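Purine nucleoside phosphorylase YlmD (Geobacillus stearothermophilus, PDB 6T1B) catalyses the phosphorolysis of adenosine, inosine and S-methyl-5'-thioadenosine to the free base and a ribose 1-phosphate sugar, and also deaminates adenosine, using zinc. Local coordinates at residues P19-A24 with Y130-S135; Q86-S91 with D108-D113; D171-I176 with N234-V239. All blocks are in the same frame, centred on the assembly; numbering follows the deposited sequence. Where two conformers were deposited one is given.

Interaction 1 of 3, residues P19-A24 with Y130-S135; sequences PPFAGA and YFVAPS
V132 sets its CG1 methyl over the middle of the F21 ring, and this CH-pi contact is the heart of the meeting between the loop 19-24 and the end of strand 127-133. CG1 stands 3.6 Å from the centroid of the F21 ring, only 13° off the ring normal. It gets there because chi1 of 65° places CG1 between the backbone N and the carbonyl carbon of V132, while CG2 turns beside the carbonyl. A branched valine suits the place: it is short enough to fit against the ring and presents a methyl directly to the aromatic face.

Other apolar contacts extend the patch. F21 CE2 lies 3.8 Å from Y130 CB, so the phenyl group spans two residues of one strand face; the Y130 ring itself runs on to F6, and its hydroxyl bonds to G27 O. P20 CB approaches V132 CG1 at 4.3 Å, where a rigid proline ring adds bulk without a flexible tail.

Carbonyl contacts finish the seam. Y130 O sits at the F21 ring edge, 3.6 Å from CZ, and P20 O lies 3.6 Å from P134 CG, both van der Waals contacts. Behind them, a type I beta turn from F21 to A24 leads the chain into strand 25-29. F21 also touches I268 and A175, an arrangement characteristic of a hydrophobic core filled between two facing beta sheets.

Interaction 2 of 3, residues Q86-S91 with D108-D113; sequences QKVTKS and DGLYTD
Q86 and K87 pair in parallel register with L110 and Y111 through a ladder of backbone hydrogen bonds, from Q86 N to G109 O, Y111 N to Q86 O and V88 N to Y111 O, the last being the straightest at 169° and 2.8 Å long.

Beyond the ladder a side chain takes over: T112 OG1 donates to V88 O at 2.8 Å, approaching tilted 32° from the carbonyl plane. A chi1 of -174° swings this hydroxyl to the side of T112's own carbonyl carbon, where it also receives E114 N. Threonine thus serves as donor and acceptor while its carbon side packs on L119. A water bridges the same V88 O, 2.8 Å away, to D113 N.

On the face carrying K87 and Y111, the lysine aliphatic chain lies across the phenol. K87 CB stands 3.9 Å from the Y111 ring centroid, offset toward the rim, and CG and CD continue along CE1. The fully extended lysine carries NZ past the ring to its main partner, E165; D113 OD2, at 4.0 Å from NZ, adds only a long salt bridge. The E165 carboxylate takes the Y111 hydroxyl as well, and W161 meets the tyrosine ring edge-to-face. On the face of Q86 and L110, L110 CD2 also meets V88 CG1 at 4.0 Å, just past the bridged residues, and both side chains reach L119 of the second sheet.

L110 and V88 thus form a buried apolar patch against L119, although Q86 is exposed; on the other face, exposed K87 lies over buried Y111. With two carboxylates near its amine, K87 probably stays protonated, and E165 ties lysine and tyrosine together at this sheet edge.

Interaction 3 of 3, residues D171-I176 with N234-V239; sequences DIYVAI and NSHIYV
H236 and Y173 stack face on face, their planes 9° apart and their centroids 3.8 Å from each other in an offset arrangement. Y173 CE1 lies over the centre of the imidazole, whereas H236 ND1 falls nearer the rim of the phenol. The same imidazole uses ND1-H to reach I172 O at 2.7 Å. That oxygen lies in the ring plane, but the donor stands 40° out of the carbonyl plane. With chi1 of -71°, H236 CG sits beside its own backbone N, which lays the ring on Y173 with its ND1 edge at I172 O. A flat ring with an N-H at its edge suits the place, since it can stack and donate at once.

Next comes the parallel strand pairing, which begins at H236 O and sets Y173 and H236 side by side. V174 N bonds to H236 O, Y238 N to V174 O, and I176 N to Y238 O at 2.8 Å. On the face of I237 and V239, I176 CD1 lies 4.1 Å from both I237 CG2 and V239 CG2; L227 and L228 of helix 219-229 cover V174 and I237 there. On the face of A175 and Y238, the alanine methyl approaches Y238 O, and the Y238 ring turns its edge to V174 O, 3.5 Å from CD1.

Farther out, P20 and P134 pack on Y173. The in-plane ND1-H bond and the stack constrain the imidazole in two directions, probably fixing its rotation just before the outermost strand 237-239 begins.

How the interactions relate
All three contacts involve the same mixed six-stranded sheet. Interactions 2 and 3 pair strands at its two ends, with centres about 20 Å apart, while interaction 1 packs a loop onto strand 127-133 between them. Interactions 1 and 3 touch directly: Y130 N lies 2.8 Å from A175 O, V132 O lies 2.9 Å from Y173 N, and P20 reaches both Y173 and Y238. Interaction 2 stays apart from interaction 1, nearest atoms about 6 Å away. It lies closest to the chemistry: D108 bonds to H143, a ligand of the catalytic zinc, and to the backbone of H81, another ligand, and the L110 side chain is about 9 Å from bound inosine.

Interaction 1 of 3, residues P19-A24 with Y130-S135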
loop_
_atom_site.group_PDB
_atom_site.type_symbol
_atom_site.label_atom_id
_atom_site.label_comp_id
_atom_site.label_asym_id
_atom_site.label_seq_id
_atom_site.Cartn_x
_atom_site.Cartn_y
_atom_site.Cartn_z
ATOM N N PRO A 19 2.755 8.303 -14.918
ATOM C CA PRO A 19 3.892 8.162 -15.855
ATOM C C PRO A 19 5.190 7.751 -15.179
ATOM O O PRO A 19 5.927 6.920 -15.733
ATOM C CB PRO A 19 4.010 9.561 -16.482
ATOM C CG PRO A 19 2.635 10.095 -16.426
ATOM C CD PRO A 19 2.005 9.553 -15.170
ATOM N N PRO A 20 5.515 8.276 -13.992
ATOM C CA PRO A 20 6.795 7.892 -13.368
ATOM C C PRO A 20 6.896 6.409 -13.017
ATOM O O PRO A 20 8.003 5.930 -12.760
ATOM C CB PRO A 20 6.874 8.775 -12.112
ATOM C CG PRO A 20 5.904 9.883 -12.347
ATOM C CD PRO A 20 4.810 9.303 -13.197
ATOM N N PHE A 21 5.789 5.671 -12.994
ATOM C CA PHE A 21 5.793 4.257 -12.657
ATOM C C PHE A 21 5.817 3.377 -13.903
ATOM O O PHE A 21 5.720 2.146 -13.796
ATOM C CB PHE A 21 4.598 3.942 -11.740
ATOM C CG PHE A 21 4.721 4.544 -10.363
ATOM C CD1 PHE A 21 4.338 5.842 -10.105
ATOM C CD2 PHE A 21 5.228 3.788 -9.327
ATOM C CE1 PHE A 21 4.472 6.388 -8.847
ATOM C CE2 PHE A 21 5.355 4.325 -8.070
ATOM C CZ PHE A 21 4.971 5.620 -7.828
ATOM N N ALA A 22 5.980 3.984 -15.077
ATOM C CA ALA A 22 5.925 3.223 -16.319
ATOM C C ALA A 22 7.048 2.194 -16.419
ATOM O O ALA A 22 6.897 1.188 -17.127
ATOM C CB ALA A 22 5.981 4.179 -17.512
ATOM N N GLY A 23 8.167 2.420 -15.740
ATOM C CA GLY A 23 9.263 1.468 -15.734
ATOM C C GLY A 23 9.154 0.352 -14.717
ATOM O O GLY A 23 10.078 -0.473 -14.615
ATOM N N ALA A 24 8.045 0.274 -13.994
ATOM C CA ALA A 24 7.874 -0.717 -12.952
ATOM C C ALA A 24 6.607 -1.511 -13.194
ATOM O O ALA A 24 5.708 -1.091 -13.922
ATOM C CB ALA A 24 7.795 -0.079 -11.567
ATOM N N TYR A 130 2.969 3.905 -2.835
ATOM C CA TYR A 130 3.970 3.408 -3.757
ATOM C C TYR A 130 4.991 4.509 -4.020
ATOM O O TYR A 130 4.616 5.653 -4.290
ATOM C CB TYR A 130 3.324 3.053 -5.105
ATOM C CG TYR A 130 2.175 2.043 -5.092
ATOM C CD1 TYR A 130 0.921 2.389 -4.601
ATOM C CD2 TYR A 130 2.334 0.772 -5.641
ATOM C CE1 TYR A 130 -0.136 1.480 -4.621
ATOM C CE2 TYR A 130 1.300 -0.126 -5.666
ATOM C CZ TYR A 130 0.060 0.228 -5.145
ATOM O OH TYR A 130 -1.009 -0.655 -5.195
ATOM N N PHE A 131 6.282 4.143 -4.011
ATOM C CA PHE A 131 7.367 5.085 -4.203
ATOM C C PHE A 131 8.246 4.621 -5.362
ATOM O O PHE A 131 8.512 3.416 -5.497
ATOM C CB PHE A 131 8.260 5.134 -2.964
ATOM C CG PHE A 131 7.592 5.596 -1.703
ATOM C CD1 PHE A 131 6.798 4.754 -0.953
ATOM C CD2 PHE A 131 7.820 6.863 -1.219
ATOM C CE1 PHE A 131 6.249 5.203 0.233
ATOM C CE2 PHE A 131 7.257 7.308 -0.048
ATOM C CZ PHE A 131 6.485 6.477 0.680
ATOM N N VAL A 132 8.739 5.562 -6.145
ATOM C CA VAL A 132 9.702 5.233 -7.176
ATOM C C VAL A 132 10.663 6.396 -7.307
ATOM O O VAL A 132 10.272 7.565 -7.236
ATOM C CB VAL A 132 9.016 4.893 -8.519
ATOM C CG1 VAL A 132 8.280 6.069 -9.107
ATOM C CG2 VAL A 132 10.019 4.291 -9.505
ATOM N N ALA A 133 11.932 6.074 -7.471
ATOM C CA ALA A 133 12.932 7.038 -7.932
ATOM C C ALA A 133 13.466 6.434 -9.227
ATOM O O ALA A 133 14.413 5.618 -9.213
ATOM C CB ALA A 133 14.024 7.252 -6.892
ATOM N N PRO A 134 12.891 6.795 -10.385
ATOM C CA PRO A 134 13.216 6.066 -11.624
ATOM C C PRO A 134 14.673 6.139 -12.011
ATOM O O PRO A 134 15.234 5.158 -12.511
ATOM C CB PRO A 134 12.331 6.744 -12.679
ATOM C CG PRO A 134 11.235 7.361 -11.932
ATOM C CD PRO A 134 11.808 7.782 -10.598
ATOM N N SER A 135 15.306 7.296 -11.825
ATOM C CA SER A 135 16.699 7.428 -12.222
ATOM C C SER A 135 17.556 6.437 -11.448
ATOM O O SER A 135 18.430 5.776 -12.024
ATOM C CB SER A 135 17.163 8.868 -12.008
ATOM O OG SER A 135 17.147 9.233 -10.637
#

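Interaction 2 of 3, residues Q86-S91 with D108-D113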
loop_
_atom_site.group_PDB
_atom_site.type_symbol
_atom_site.label_atom_id
_atom_site.label_comp_id
_atom_site.label_asym_id
_atom_site.label_seq_id
_atom_site.Cartn_x
_atom_site.Cartn_y
_atom_site.Cartn_z
ATOM N N GLN A 86 11.959 -1.717 5.937
ATOM C CA GLN A 86 13.159 -2.517 5.717
ATOM C C GLN A 86 13.576 -2.469 4.250
ATOM O O GLN A 86 12.736 -2.669 3.364
ATOM C CB GLN A 86 12.894 -3.981 6.083
ATOM C CG GLN A 86 14.139 -4.821 6.249
ATOM C CD GLN A 86 14.680 -4.726 7.662
ATOM O OE1 GLN A 86 14.152 -5.351 8.583
ATOM N NE2 GLN A 86 15.706 -3.923 7.847
ATOM N N LYS A 87 14.852 -2.229 4.002
ATOM C CA LYS A 87 15.422 -2.407 2.675
ATOM C C LYS A 87 15.617 -3.893 2.430
ATOM O O LYS A 87 16.145 -4.613 3.292
ATOM C CB LYS A 87 16.775 -1.717 2.602
ATOM C CG LYS A 87 17.485 -1.905 1.274
ATOM C CD LYS A 87 18.772 -1.125 1.226
ATOM C CE LYS A 87 19.488 -1.252 -0.128
ATOM N NZ LYS A 87 20.597 -0.263 -0.260
ATOM N N VAL A 88 15.175 -4.367 1.265
ATOM C CA VAL A 88 15.330 -5.772 0.908
ATOM C C VAL A 88 16.030 -5.933 -0.428
ATOM O O VAL A 88 16.113 -5.002 -1.235
ATOM C CB VAL A 88 13.972 -6.504 0.883
ATOM C CG1 VAL A 88 13.367 -6.504 2.285
ATOM C CG2 VAL A 88 13.016 -5.839 -0.116
ATOM N N THR A 89 16.555 -7.145 -0.650
ATOM C CA THR A 89 17.326 -7.480 -1.836
ATOM C C THR A 89 16.909 -8.861 -2.328
ATOM O O THR A 89 16.019 -9.505 -1.776
ATOM C CB THR A 89 18.833 -7.503 -1.540
ATOM O OG1 THR A 89 19.118 -8.610 -0.661
ATOM C CG2 THR A 89 19.287 -6.201 -0.910
ATOM N N LYS A 90 17.583 -9.337 -3.374
ATOM C CA LYS A 90 17.262 -10.673 -3.877
ATOM C C LYS A 90 17.454 -11.747 -2.816
ATOM O O LYS A 90 16.801 -12.798 -2.896
ATOM C CB LYS A 90 18.013 -10.951 -5.176
ATOM C CG LYS A 90 17.301 -10.321 -6.375
ATOM C CD LYS A 90 18.152 -10.210 -7.633
ATOM C CE LYS A 90 18.667 -11.555 -8.088
ATOM N NZ LYS A 90 18.974 -11.538 -9.546
ATOM N N SER A 91 18.272 -11.494 -1.788
ATOM C CA SER A 91 18.452 -12.495 -0.741
ATOM C C SER A 91 17.201 -12.668 0.110
ATOM O O SER A 91 17.113 -13.647 0.860
ATOM C CB SER A 91 19.650 -12.155 0.147
ATOM O OG SER A 91 19.424 -10.999 0.929
ATOM N N ASP A 108 6.187 -2.394 8.195
ATOM C CA ASP A 108 5.030 -2.057 7.407
ATOM C C ASP A 108 5.397 -1.421 6.075
ATOM O O ASP A 108 4.499 -1.011 5.334
ATOM C CB ASP A 108 4.088 -1.144 8.212
ATOM C CG ASP A 108 3.341 -1.927 9.267
ATOM O OD1 ASP A 108 3.969 -2.204 10.319
ATOM O OD2 ASP A 108 2.187 -2.307 8.955
ATOM N N GLY A 109 6.669 -1.349 5.749
ATOM C CA GLY A 109 7.056 -0.910 4.430
ATOM C C GLY A 109 8.352 -1.576 4.038
ATOM O O GLY A 109 9.141 -2.010 4.884
ATOM N N LEU A 110 8.577 -1.617 2.727
ATOM C CA LEU A 110 9.751 -2.245 2.159
ATOM C C LEU A 110 10.250 -1.373 1.020
ATOM O O LEU A 110 9.463 -0.664 0.383
ATOM C CB LEU A 110 9.436 -3.615 1.551
ATOM C CG LEU A 110 8.903 -4.666 2.507
ATOM C CD1 LEU A 110 8.444 -5.899 1.752
ATOM C CD2 LEU A 110 9.927 -4.992 3.566
ATOM N N TYR A 111 11.548 -1.445 0.742
ATOM C CA TYR A 111 12.034 -0.844 -0.491
ATOM C C TYR A 111 13.199 -1.653 -1.028
ATOM O O TYR A 111 13.836 -2.406 -0.290
ATOM C CB TYR A 111 12.430 0.624 -0.350
ATOM C CG TYR A 111 13.656 0.954 0.459
ATOM C CD1 TYR A 111 14.894 1.106 -0.151
ATOM C CD2 TYR A 111 13.560 1.204 1.817
ATOM C CE1 TYR A 111 16.009 1.468 0.578
ATOM C CE2 TYR A 111 14.669 1.568 2.537
ATOM C CZ TYR A 111 15.878 1.697 1.928
ATOM O OH TYR A 111 16.973 2.073 2.678
ATOM N N THR A 112 13.493 -1.483 -2.318
ATOM C CA THR A 112 14.635 -2.153 -2.915
ATOM C C THR A 112 15.156 -1.334 -4.086
ATOM O O THR A 112 14.389 -0.641 -4.771
ATOM C CB THR A 112 14.271 -3.567 -3.385
ATOM O OG1 THR A 112 15.427 -4.269 -3.846
ATOM C CG2 THR A 112 13.240 -3.532 -4.512
ATOM N N ASP A 113 16.452 -1.440 -4.321
ATOM C CA ASP A 113 17.052 -0.863 -5.512
ATOM C C ASP A 113 17.463 -1.923 -6.529
ATOM O O ASP A 113 18.133 -1.616 -7.509
ATOM C CB ASP A 113 18.201 0.093 -5.163
ATOM C CG ASP A 113 19.390 -0.604 -4.544
ATOM O OD1 ASP A 113 19.350 -1.829 -4.399
ATOM O OD2 ASP A 113 20.375 0.090 -4.196
HETATM O O HOH W 1 17.811 -2.953 -2.236
#

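Interaction 3 of 3, residues D171-I176 with N234-V239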
loop_
_atom_site.group_PDB
_atom_site.type_symbol
_atom_site.label_atom_id
_atom_site.label_comp_id
_atom_site.label_asym_id
_atom_site.label_seq_id
_atom_site.Cartn_x
_atom_site.Cartn_y
_atom_site.Cartn_z
ATOM N N ASP A 171 13.697 13.763 -6.360
ATOM C CA ASP A 171 13.797 12.685 -7.328
ATOM C C ASP A 171 12.788 11.574 -7.070
ATOM O O ASP A 171 12.806 10.564 -7.783
ATOM C CB ASP A 171 15.208 12.079 -7.325
ATOM C CG ASP A 171 16.262 13.028 -7.868
ATOM O OD1 ASP A 171 17.440 12.909 -7.470
ATOM O OD2 ASP A 171 15.910 13.902 -8.683
ATOM N N ILE A 172 11.927 11.741 -6.092
ATOM C CA ILE A 172 10.957 10.728 -5.706
ATOM C C ILE A 172 9.594 11.064 -6.284
ATOM O O ILE A 172 9.207 12.240 -6.357
ATOM C CB ILE A 172 10.885 10.618 -4.169
ATOM C CG1 ILE A 172 12.276 10.257 -3.639
ATOM C CG2 ILE A 172 9.818 9.625 -3.739
ATOM C CD1 ILE A 172 12.344 10.192 -2.116
ATOM N N TYR A 173 8.878 10.032 -6.695
ATOM C CA TYR A 173 7.502 10.114 -7.158
ATOM C C TYR A 173 6.689 9.111 -6.362
ATOM O O TYR A 173 7.185 8.046 -5.973
ATOM C CB TYR A 173 7.393 9.812 -8.650
ATOM C CG TYR A 173 8.204 10.735 -9.519
ATOM C CD1 TYR A 173 7.610 11.790 -10.202
ATOM C CD2 TYR A 173 9.562 10.536 -9.688
ATOM C CE1 TYR A 173 8.355 12.630 -11.001
ATOM C CE2 TYR A 173 10.311 11.375 -10.491
ATOM C CZ TYR A 173 9.708 12.414 -11.143
ATOM O OH TYR A 173 10.475 13.221 -11.951
ATOM N N VAL A 174 5.444 9.471 -6.081
ATOM C CA VAL A 174 4.595 8.690 -5.189
ATOM C C VAL A 174 3.229 8.497 -5.820
ATOM O O VAL A 174 2.677 9.434 -6.405
ATOM C CB VAL A 174 4.437 9.377 -3.812
ATOM C CG1 VAL A 174 3.383 8.653 -3.013
ATOM C CG2 VAL A 174 5.786 9.436 -3.087
ATOM N N ALA A 175 2.670 7.300 -5.686
ATOM C CA ALA A 175 1.262 7.082 -5.980
ATOM C C ALA A 175 0.608 6.617 -4.688
ATOM O O ALA A 175 1.103 5.695 -4.033
ATOM C CB ALA A 175 1.064 6.047 -7.072
ATOM N N ILE A 176 -0.481 7.275 -4.303
ATOM C CA ILE A 176 -1.290 6.874 -3.159
ATOM C C ILE A 176 -2.478 6.132 -3.743
ATOM O O ILE A 176 -3.220 6.698 -4.559
ATOM C CB ILE A 176 -1.700 8.096 -2.334
ATOM C CG1 ILE A 176 -0.469 8.671 -1.634
ATOM C CG2 ILE A 176 -2.783 7.750 -1.331
ATOM C CD1 ILE A 176 -0.678 10.040 -1.067
ATOM N N ASN A 234 4.870 18.427 -4.975
ATOM C CA ASN A 234 3.432 18.272 -5.193
ATOM C C ASN A 234 3.144 17.560 -6.509
ATOM O O ASN A 234 2.304 16.660 -6.566
ATOM C CB ASN A 234 2.787 19.657 -5.160
ATOM C CG ASN A 234 1.292 19.636 -5.402
ATOM O OD1 ASN A 234 0.559 18.926 -4.717
ATOM N ND2 ASN A 234 0.838 20.418 -6.381
ATOM N N SER A 235 3.816 17.973 -7.585
ATOM C CA SER A 235 3.538 17.430 -8.918
ATOM C C SER A 235 4.059 16.010 -9.094
ATOM O O SER A 235 3.815 15.401 -10.141
ATOM C CB SER A 235 4.083 18.372 -9.994
ATOM O OG SER A 235 5.486 18.465 -9.917
ATOM N N HIS A 236 4.780 15.483 -8.113
ATOM C CA HIS A 236 5.267 14.117 -8.122
ATOM C C HIS A 236 4.368 13.155 -7.364
ATOM O O HIS A 236 4.705 11.969 -7.277
ATOM C CB HIS A 236 6.660 14.046 -7.499
ATOM C CG HIS A 236 7.750 14.659 -8.327
ATOM N ND1 HIS A 236 9.058 14.268 -8.184
ATOM C CD2 HIS A 236 7.738 15.607 -9.294
ATOM C CE1 HIS A 236 9.817 14.955 -9.022
ATOM N NE2 HIS A 236 9.039 15.766 -9.716
ATOM N N ILE A 237 3.280 13.646 -6.762
ATOM C CA ILE A 237 2.405 12.842 -5.909
ATOM C C ILE A 237 1.067 12.682 -6.613
ATOM O O ILE A 237 0.357 13.678 -6.847
ATOM C CB ILE A 237 2.186 13.482 -4.531
ATOM C CG1 ILE A 237 3.518 13.672 -3.810
ATOM C CG2 ILE A 237 1.250 12.605 -3.690
ATOM C CD1 ILE A 237 3.415 14.598 -2.598
ATOM N N TYR A 238 0.726 11.435 -6.930
ATOM C CA TYR A 238 -0.503 11.083 -7.622
ATOM C C TYR A 238 -1.401 10.369 -6.633
ATOM O O TYR A 238 -0.931 9.492 -5.909
ATOM C CB TYR A 238 -0.177 10.120 -8.763
ATOM C CG TYR A 238 0.733 10.701 -9.830
ATOM C CD1 TYR A 238 2.096 10.818 -9.613
ATOM C CD2 TYR A 238 0.225 11.125 -11.052
ATOM C CE1 TYR A 238 2.943 11.356 -10.589
ATOM C CE2 TYR A 238 1.061 11.649 -12.034
ATOM C CZ TYR A 238 2.415 11.757 -11.787
ATOM O OH TYR A 238 3.243 12.280 -12.768
ATOM N N VAL A 239 -2.676 10.740 -6.585
ATOM C CA VAL A 239 -3.588 10.199 -5.572
ATOM C C VAL A 239 -4.783 9.570 -6.276
ATOM O O VAL A 239 -5.510 10.247 -7.009
ATOM C CB VAL A 239 -4.055 11.292 -4.598
ATOM C CG1 VAL A 239 -4.945 10.718 -3.525
ATOM C CG2 VAL A 239 -2.866 11.998 -3.966
#